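Local coordinates for hydrogenase maturation factor (Thermoanaerobacter tengcongensis, PDB 3VTH), which probably transfers the carbamoyl group of carbamoyl phosphate, at the cost of ATP, to the C-terminal cysteine of HypE during [NiFe]-hydrogenase maturation, at residues 51-55 with 87-93. Residues are numbered along the deposited sequence; the frame is centred on the assembly and turned at random.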
# COMPACT_ATOMS: atom_id res chain seq x y z
N ILE A 51 11.23 -15.34 27.38
CA ILE A 51 12.57 -15.81 27.75
C ILE A 51 12.71 -15.87 29.26
O ILE A 51 12.26 -14.97 29.96
CB ILE A 51 13.69 -14.87 27.21
CG1 ILE A 51 13.63 -14.73 25.69
CG2 ILE A 51 15.09 -15.36 27.63
CD1 ILE A 51 14.34 -13.47 25.16
N GLU A 52 13.32 -16.95 29.75
CA GLU A 52 13.80 -17.05 31.13
C GLU A 52 15.29 -17.37 31.07
O GLU A 52 15.68 -18.36 30.43
CB GLU A 52 13.09 -18.19 31.88
CG GLU A 52 11.61 -17.94 32.16
CD GLU A 52 10.95 -19.04 33.01
OE1 GLU A 52 11.66 -19.83 33.67
OE2 GLU A 52 9.69 -19.11 33.01
N VAL A 53 16.11 -16.52 31.68
CA VAL A 53 17.56 -16.76 31.73
C VAL A 53 18.05 -16.72 33.17
O VAL A 53 17.56 -15.91 33.97
CB VAL A 53 18.39 -15.76 30.87
CG1 VAL A 53 18.28 -16.11 29.38
CG2 VAL A 53 17.94 -14.31 31.11
N GLU A 54 18.97 -17.63 33.49
CA GLU A 54 19.63 -17.69 34.80
C GLU A 54 21.13 -17.74 34.56
O GLU A 54 21.60 -18.53 33.74
CB GLU A 54 19.22 -18.96 35.58
CG GLU A 54 17.71 -19.17 35.63
CD GLU A 54 17.27 -20.27 36.56
OE1 GLU A 54 16.10 -20.18 37.00
OE2 GLU A 54 18.04 -21.22 36.85
N GLY A 55 21.85 -16.88 35.27
CA GLY A 55 23.32 -16.90 35.30
C GLY A 55 23.88 -15.72 36.08
O GLY A 55 23.18 -15.12 36.91
N VAL A 87 15.34 -18.10 40.98
CA VAL A 87 16.13 -19.10 40.25
C VAL A 87 15.48 -20.48 40.34
O VAL A 87 15.08 -20.92 41.42
CB VAL A 87 17.57 -19.15 40.81
CG1 VAL A 87 18.39 -20.27 40.16
CG2 VAL A 87 18.24 -17.78 40.64
N LYS A 88 15.36 -21.17 39.20
CA LYS A 88 14.76 -22.51 39.17
C LYS A 88 15.81 -23.61 39.10
O LYS A 88 15.49 -24.79 39.20
CB LYS A 88 13.83 -22.65 37.96
CG LYS A 88 12.53 -21.89 38.08
CD LYS A 88 11.62 -22.21 36.90
CE LYS A 88 10.38 -21.33 36.92
NZ LYS A 88 10.71 -19.98 36.41
N GLU A 89 17.07 -23.20 38.88
CA GLU A 89 18.19 -24.12 38.67
C GLU A 89 18.03 -24.99 37.42
O GLU A 89 18.22 -26.22 37.46
CB GLU A 89 18.45 -24.98 39.90
CG GLU A 89 19.08 -24.20 41.03
CD GLU A 89 19.46 -25.10 42.18
OE1 GLU A 89 18.54 -25.65 42.82
OE2 GLU A 89 20.67 -25.24 42.45
N TYR A 90 17.69 -24.34 36.32
CA TYR A 90 17.77 -24.95 35.01
C TYR A 90 19.18 -25.49 34.80
O TYR A 90 20.16 -24.83 35.17
CB TYR A 90 17.49 -23.91 33.95
CG TYR A 90 16.05 -23.50 33.81
CD1 TYR A 90 15.12 -24.36 33.26
CD2 TYR A 90 15.64 -22.22 34.18
CE1 TYR A 90 13.78 -23.97 33.08
CE2 TYR A 90 14.30 -21.81 34.00
CZ TYR A 90 13.38 -22.70 33.46
OH TYR A 90 12.06 -22.32 33.28
N LYS A 91 19.27 -26.68 34.22
CA LYS A 91 20.57 -27.32 34.00
C LYS A 91 21.15 -26.98 32.62
O LYS A 91 22.33 -27.20 32.36
CB LYS A 91 20.47 -28.83 34.18
CG LYS A 91 20.11 -29.26 35.61
CD LYS A 91 21.05 -30.34 36.13
CE LYS A 91 21.03 -30.40 37.66
NZ LYS A 91 22.01 -31.37 38.21
N ASP A 92 20.31 -26.44 31.74
CA ASP A 92 20.75 -26.11 30.41
C ASP A 92 19.90 -24.98 29.85
O ASP A 92 19.02 -24.47 30.53
CB ASP A 92 20.69 -27.34 29.49
CG ASP A 92 19.31 -28.02 29.48
OD1 ASP A 92 19.22 -29.19 29.03
OD2 ASP A 92 18.32 -27.41 29.94
N PHE A 93 20.18 -24.58 28.61
CA PHE A 93 19.29 -23.67 27.91
C PHE A 93 18.63 -24.37 26.73
O PHE A 93 19.31 -25.07 25.98
CB PHE A 93 20.02 -22.41 27.43
CG PHE A 93 19.08 -21.34 26.96
CD1 PHE A 93 18.62 -21.32 25.66
CD2 PHE A 93 18.61 -20.38 27.86
CE1 PHE A 93 17.72 -20.36 25.25
CE2 PHE A 93 17.70 -19.40 27.44
CZ PHE A 93 17.26 -19.41 26.14
O HOH W 1 20.49 -22.36 36.40
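The carboxylate of E54 reaches from the strand into the loop of 87-93 and is met there by main-chain N-H groups. K88 N points almost straight at E54 OE1 (2.5 Å, N-H...O 176°), on its syn side, whereas Y90 N reaches E54 OE2 at 3.2 Å on a more bent path, from above the carboxylate plane. A water gives one hydrogen to E54 OE2 and the other to Y90 O. With CG anti to the carbonyl carbon (chi1 -49°) and an extended chain beyond it, E54 crosses Y90 at about a right angle, its CD at the ring edge 3.5 Å from Y90 CD2. Two residues back along the same side of the strand, E52 OE1 lies in the plane of that ring and accepts from Y90 OH at 2.6 Å. K88 NZ, brought round by the bend at chi4 (78°), comes to E52 OE1 from the opposite face of the carboxylate and forms a salt bridge at 2.9 Å; the other oxygen, OE2, bonds to Y50 OH. V53 points the other way, yet its CG1 touches F93 CE2 at 3.9 Å, where F93 also packs on helix 25-35. An alanine in place of E54 would probably leave the amides of K88 and Y90 without their carboxylate acceptor and free the loop to shift. Two alternate acids on one side of strand 48-55 thus fasten the connection between strands 76-85 and 93-95 of the acylphosphatase-like domain, one through backbone amides and the other through side chains, and the lysine probably offsets part of their negative charge.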